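Local coordinates for protein farnesyl pyrophosphate synthase (Pseudomonas aeruginosa, PDB 3ZOU) that catalyses the chain elongation of geranyl diphosphate with isopentenyl diphosphate to farnesyl diphosphate, working as a magnesium-dependent all-helical prenyltransferase, at residues 175-178 with 179-183; 135-138 with 139-143. All blocks are in the same frame, centred on the assembly; numbering follows the deposited sequence.

Contact 1: 175-178 with 179-183; sequences EVMH and RHKTG. With GPP (geranyl diphosphate), chain E.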
loop_
_atom_site.group_PDB
_atom_site.type_symbol
_atom_site.label_atom_id
_atom_site.label_comp_id
_atom_site.label_asym_id
_atom_site.label_seq_id
_atom_site.Cartn_x
_atom_site.Cartn_y
_atom_site.Cartn_z
ATOM N N GLU A 175 24.955 -1.729 -7.616
ATOM C CA GLU A 175 24.740 -1.445 -6.195
ATOM C C GLU A 175 23.555 -0.501 -5.962
ATOM O O GLU A 175 22.775 -0.706 -5.003
ATOM C CB GLU A 175 26.007 -0.995 -5.482
ATOM C CG GLU A 175 26.941 -2.196 -5.419
ATOM C CD GLU A 175 28.218 -1.947 -4.643
ATOM O OE1 GLU A 175 28.456 -0.793 -4.212
ATOM O OE2 GLU A 175 28.948 -2.939 -4.456
ATOM N N VAL A 176 23.411 0.488 -6.863
ATOM C CA VAL A 176 22.218 1.373 -6.790
ATOM C C VAL A 176 20.948 0.481 -6.906
ATOM O O VAL A 176 19.988 0.662 -6.166
ATOM C CB VAL A 176 22.199 2.407 -7.936
ATOM C CG1 VAL A 176 20.840 3.097 -8.101
ATOM C CG2 VAL A 176 23.237 3.474 -7.610
ATOM N N MET A 177 20.974 -0.467 -7.828
ATOM C CA MET A 177 19.807 -1.334 -8.078
ATOM C C MET A 177 19.526 -2.125 -6.809
ATOM O O MET A 177 18.413 -2.160 -6.303
ATOM C CB MET A 177 20.075 -2.256 -9.228
ATOM C CG MET A 177 18.913 -3.102 -9.653
ATOM S SD MET A 177 18.631 -4.597 -8.688
ATOM C CE MET A 177 19.974 -5.644 -9.256
ATOM N N HIS A 178 20.572 -2.786 -6.303
ATOM C CA HIS A 178 20.406 -3.624 -5.092
ATOM C C HIS A 178 19.942 -2.804 -3.916
ATOM O O HIS A 178 19.023 -3.248 -3.176
ATOM C CB HIS A 178 21.691 -4.380 -4.710
ATOM C CG HIS A 178 21.990 -5.547 -5.580
ATOM N ND1 HIS A 178 21.045 -6.425 -6.014
ATOM C CD2 HIS A 178 23.176 -5.983 -6.100
ATOM C CE1 HIS A 178 21.627 -7.359 -6.757
ATOM N NE2 HIS A 178 22.918 -7.097 -6.802
ATOM N N ARG A 179 20.538 -1.626 -3.696
ATOM C CA ARG A 179 20.186 -0.800 -2.564
ATOM C C ARG A 179 18.687 -0.443 -2.590
ATOM O O ARG A 179 18.052 -0.370 -1.557
ATOM C CB ARG A 179 21.067 0.451 -2.448
ATOM C CG ARG A 179 22.519 0.176 -2.025
ATOM C CD ARG A 179 23.370 1.457 -1.796
ATOM N NE ARG A 179 22.671 2.569 -2.380
ATOM C CZ ARG A 179 22.992 3.239 -3.503
ATOM N NH1 ARG A 179 24.152 3.003 -4.164
ATOM N NH2 ARG A 179 22.086 4.158 -3.955
ATOM N N HIS A 180 18.129 -0.266 -3.781
ATOM C CA HIS A 180 16.695 0.020 -3.859
ATOM C C HIS A 180 15.889 -1.278 -3.787
ATOM O O HIS A 180 14.926 -1.324 -3.020
ATOM C CB HIS A 180 16.376 0.744 -5.191
ATOM C CG HIS A 180 16.828 2.158 -5.207
ATOM N ND1 HIS A 180 18.142 2.538 -5.375
ATOM C CD2 HIS A 180 16.119 3.320 -5.127
ATOM C CE1 HIS A 180 18.237 3.856 -5.357
ATOM N NE2 HIS A 180 17.025 4.358 -5.226
ATOM N N LYS A 181 16.256 -2.282 -4.569
ATOM C CA LYS A 181 15.370 -3.409 -4.776
ATOM C C LYS A 181 15.233 -4.261 -3.541
ATOM O O LYS A 181 14.135 -4.791 -3.252
ATOM C CB LYS A 181 15.848 -4.275 -5.929
ATOM C CG LYS A 181 14.827 -5.339 -6.334
ATOM C CD LYS A 181 15.187 -6.036 -7.590
ATOM C CE LYS A 181 16.297 -6.996 -7.343
ATOM N NZ LYS A 181 16.338 -8.019 -8.443
ATOM N N THR A 182 16.345 -4.476 -2.869
ATOM C CA THR A 182 16.309 -5.213 -1.589
ATOM C C THR A 182 16.810 -4.398 -0.393
ATOM O O THR A 182 16.315 -4.613 0.730
ATOM C CB THR A 182 17.026 -6.557 -1.692
ATOM O OG1 THR A 182 18.319 -6.319 -2.195
ATOM C CG2 THR A 182 16.293 -7.513 -2.582
ATOM N N GLY A 183 17.714 -3.438 -0.594
ATOM C CA GLY A 183 18.292 -2.709 0.524
ATOM C C GLY A 183 17.247 -1.900 1.277
ATOM O O GLY A 183 17.252 -1.859 2.494
HETATM C C1 GPP E . 12.703 -10.481 -6.483
HETATM O O1 GPP E . 13.913 -10.287 -7.258
HETATM C C2 GPP E . 11.941 -9.199 -6.420
HETATM C C3 GPP E . 12.133 -8.277 -5.446
HETATM C C4 GPP E . 13.024 -8.635 -4.328
HETATM C C5 GPP E . 11.364 -7.035 -5.370
HETATM C C6 GPP E . 10.109 -7.139 -6.262
HETATM C C7 GPP E . 9.482 -5.821 -6.279
HETATM C C8 GPP E . 8.302 -5.494 -6.786
HETATM C C9 GPP E . 7.264 -6.414 -7.453
HETATM C C10 GPP E . 8.130 -4.023 -6.575
HETATM P PA GPP E . 14.345 -11.401 -8.326
HETATM O O1A GPP E . 13.260 -11.487 -9.434
HETATM O O2A GPP E . 15.721 -10.977 -8.800
HETATM O O3A GPP E . 14.500 -12.663 -7.344
HETATM P PB GPP E . 13.696 -14.065 -7.339
HETATM O O1B GPP E . 12.577 -13.887 -8.356
HETATM O O2B GPP E . 14.687 -15.128 -7.765
HETATM O O3B GPP E . 13.264 -14.108 -5.874
HETATM O O HOH W 1 18.538 -6.794 -4.770
#
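Lys181 lies alongside Met177, one turn earlier on the same helix, with its CE 3.6 Å from SD of Met177 in the conformer described, one of two that the methionine adopts. The lysine chain leaves the backbone with CG anti to N (chi1 -170°) and bends once at chi3, which carries NZ out to geranyl diphosphate; there NZ donates to O2A of the diphosphate over 3.0 Å, and a salt bridge to Asp161 gives the ammonium a second anionic partner. Next to it, Thr182 turns CG2 to the substrate's C4 methyl at 3.9 Å, while its OG1 shares a water with His178 ND1, 2.6 Å from the hydroxyl and 2.8 Å from the ring nitrogen.

Behind this first shell the helix widens into a pi-type turn, in the all-alpha prenyl synthase fold whose helices surround the substrate cavity. His178 O takes two N-H groups there, from Thr182 N and from Gly183 N at 2.9 Å. A second carbonyl with two donors is Val176 O, which receives His180 N and, from the opposite face of its plane, His180 ND1 at 2.7 Å (N-H...O 162°); the oxygen lies at the ring edge near its plane, which helps to hold the imidazole's rotation. Facing the second subunit, the Arg179 guanidinium lays one face over Val176 CA, with Arg26 of that subunit close by as a like charge and packing against Val176 and His180.

Contact 2: 135-138 with 139-143; sequences HAVC and LEMLT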
loop_
_atom_site.group_PDB
_atom_site.type_symbol
_atom_site.label_atom_id
_atom_site.label_comp_id
_atom_site.label_asym_id
_atom_site.label_seq_id
_atom_site.Cartn_x
_atom_site.Cartn_y
_atom_site.Cartn_z
ATOM N N HIS A 135 2.287 7.078 19.676
ATOM C CA HIS A 135 1.711 7.449 18.375
ATOM C C HIS A 135 2.710 8.006 17.440
ATOM O O HIS A 135 2.649 7.727 16.242
ATOM C CB HIS A 135 0.505 8.375 18.532
ATOM C CG HIS A 135 -0.668 7.702 19.156
ATOM N ND1 HIS A 135 -1.756 8.390 19.664
ATOM C CD2 HIS A 135 -0.901 6.398 19.417
ATOM C CE1 HIS A 135 -2.597 7.522 20.194
ATOM N NE2 HIS A 135 -2.099 6.316 20.066
ATOM N N ALA A 136 3.611 8.874 17.893
ATOM C CA ALA A 136 4.574 9.417 17.011
ATOM C C ALA A 136 5.509 8.339 16.436
ATOM O O ALA A 136 6.018 8.472 15.335
ATOM C CB ALA A 136 5.397 10.455 17.762
ATOM N N VAL A 137 5.782 7.324 17.246
ATOM C CA VAL A 137 6.572 6.171 16.818
ATOM C C VAL A 137 5.820 5.366 15.749
ATOM O O VAL A 137 6.419 5.006 14.728
ATOM C CB VAL A 137 7.042 5.271 17.975
ATOM C CG1 VAL A 137 7.727 4.040 17.460
ATOM C CG2 VAL A 137 7.954 6.065 18.896
ATOM N N CYS A 138 4.535 5.111 15.962
ATOM C CA CYS A 138 3.759 4.408 14.911
ATOM C C CYS A 138 3.844 5.199 13.599
ATOM O O CYS A 138 4.034 4.600 12.543
ATOM C CB CYS A 138 2.317 4.278 15.309
ATOM S SG CYS A 138 1.996 3.336 16.830
ATOM N N LEU A 139 3.746 6.498 13.674
ATOM C CA LEU A 139 3.724 7.310 12.440
ATOM C C LEU A 139 5.090 7.252 11.730
ATOM O O LEU A 139 5.181 7.184 10.500
ATOM C CB LEU A 139 3.300 8.725 12.729
ATOM C CG LEU A 139 1.828 8.887 12.987
ATOM C CD1 LEU A 139 1.507 10.263 13.555
ATOM C CD2 LEU A 139 1.028 8.738 11.703
ATOM N N GLU A 140 6.159 7.269 12.523
ATOM C CA GLU A 140 7.509 7.151 11.973
ATOM C C GLU A 140 7.724 5.789 11.305
ATOM O O GLU A 140 8.329 5.701 10.214
ATOM C CB GLU A 140 8.592 7.468 13.059
ATOM C CG GLU A 140 9.976 7.421 12.497
ATOM C CD GLU A 140 10.335 8.505 11.486
ATOM O OE1 GLU A 140 9.571 9.501 11.233
ATOM O OE2 GLU A 140 11.421 8.386 10.851
ATOM N N MET A 141 7.209 4.753 11.916
ATOM C CA MET A 141 7.280 3.374 11.342
ATOM C C MET A 141 6.579 3.363 9.980
ATOM O O MET A 141 7.060 2.790 9.023
ATOM C CB MET A 141 6.651 2.330 12.307
ATOM C CG MET A 141 7.476 2.169 13.570
ATOM S SD MET A 141 6.641 1.155 14.784
ATOM C CE MET A 141 7.084 -0.424 14.187
ATOM N N LEU A 142 5.412 3.956 9.948
ATOM C CA LEU A 142 4.599 4.006 8.696
ATOM C C LEU A 142 5.260 4.823 7.619
ATOM O O LEU A 142 5.315 4.383 6.492
ATOM C CB LEU A 142 3.264 4.623 9.000
ATOM C CG LEU A 142 2.339 3.703 9.668
ATOM C CD1 LEU A 142 1.366 4.387 10.642
ATOM C CD2 LEU A 142 1.538 2.958 8.613
ATOM N N THR A 143 5.784 6.001 7.992
ATOM C CA THR A 143 6.552 6.819 7.073
ATOM C C THR A 143 7.679 6.036 6.488
ATOM O O THR A 143 7.942 5.999 5.260
ATOM C CB THR A 143 7.112 8.047 7.812
ATOM O OG1 THR A 143 6.043 8.929 8.042
ATOM C CG2 THR A 143 8.164 8.771 6.988
#
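Different first torsions bring Val137 and Met141 together: Val137 swings CG1 anti to its own N (chi1 174°), whereas Met141 sets CG beside the backbone N (chi1 -68°) and runs on extended through chi2, which carries SD to the valine. The valine methyl and the thioether meet obliquely, CG1 of Val137 4.1 Å from SD of Met141, in a loose apolar touch one turn apart. Nearer the backbone the methionine is held closer, its CG resting 3.2 Å from Val137 O, the same oxygen that accepts Met141 N at 2.9 Å.

The same relation recurs one residue on. Leu142 CD1 approaches Cys138 O to 3.3 Å, while Leu142 N donates to that oxygen. Leu139 does likewise on the turn before, laying CG against His135 O at 3.6 Å as its N bonds the same carbonyl. These are ordinary i to i+4 contacts in the first turns of helix 135-149, one of the rods of the all-alpha prenyl synthase bundle. The helix turns its side chains to different neighbours. Val137 and Met141 face helix 171-196, meeting Leu195; Leu142 packs on Phe122 and Leu125 of helix 107-126 and also on Leu139 of the second subunit. Leu139 turns to the dimer interface, where it touches His135 of the second subunit, and His135 in turn packs on Leu139 of that subunit. Glu140, by contrast, sends its carboxylate along the helix into a salt bridge with Arg144.

Contact 2 comes first in the chain; its centre lies 24 Å from that of contact 1, and their nearest atoms are about 12 Å apart. Helix 171-196 nevertheless joins them: its earlier part, in contact 1, carries Lys181 and Thr182 of the geranyl diphosphate pocket, and its later residues Leu192 and Leu195 pack against the side chains of contact 2. Because Lys181 NZ bonds the diphosphate, contact 1 belongs to the active-site region; separately, the His178 side chain comes within about 4 Å of a bound magnesium ion, nearest atoms. Contact 2 is helix packing, its centre about 18 Å from the centre of the chain. Both also reach the second subunit.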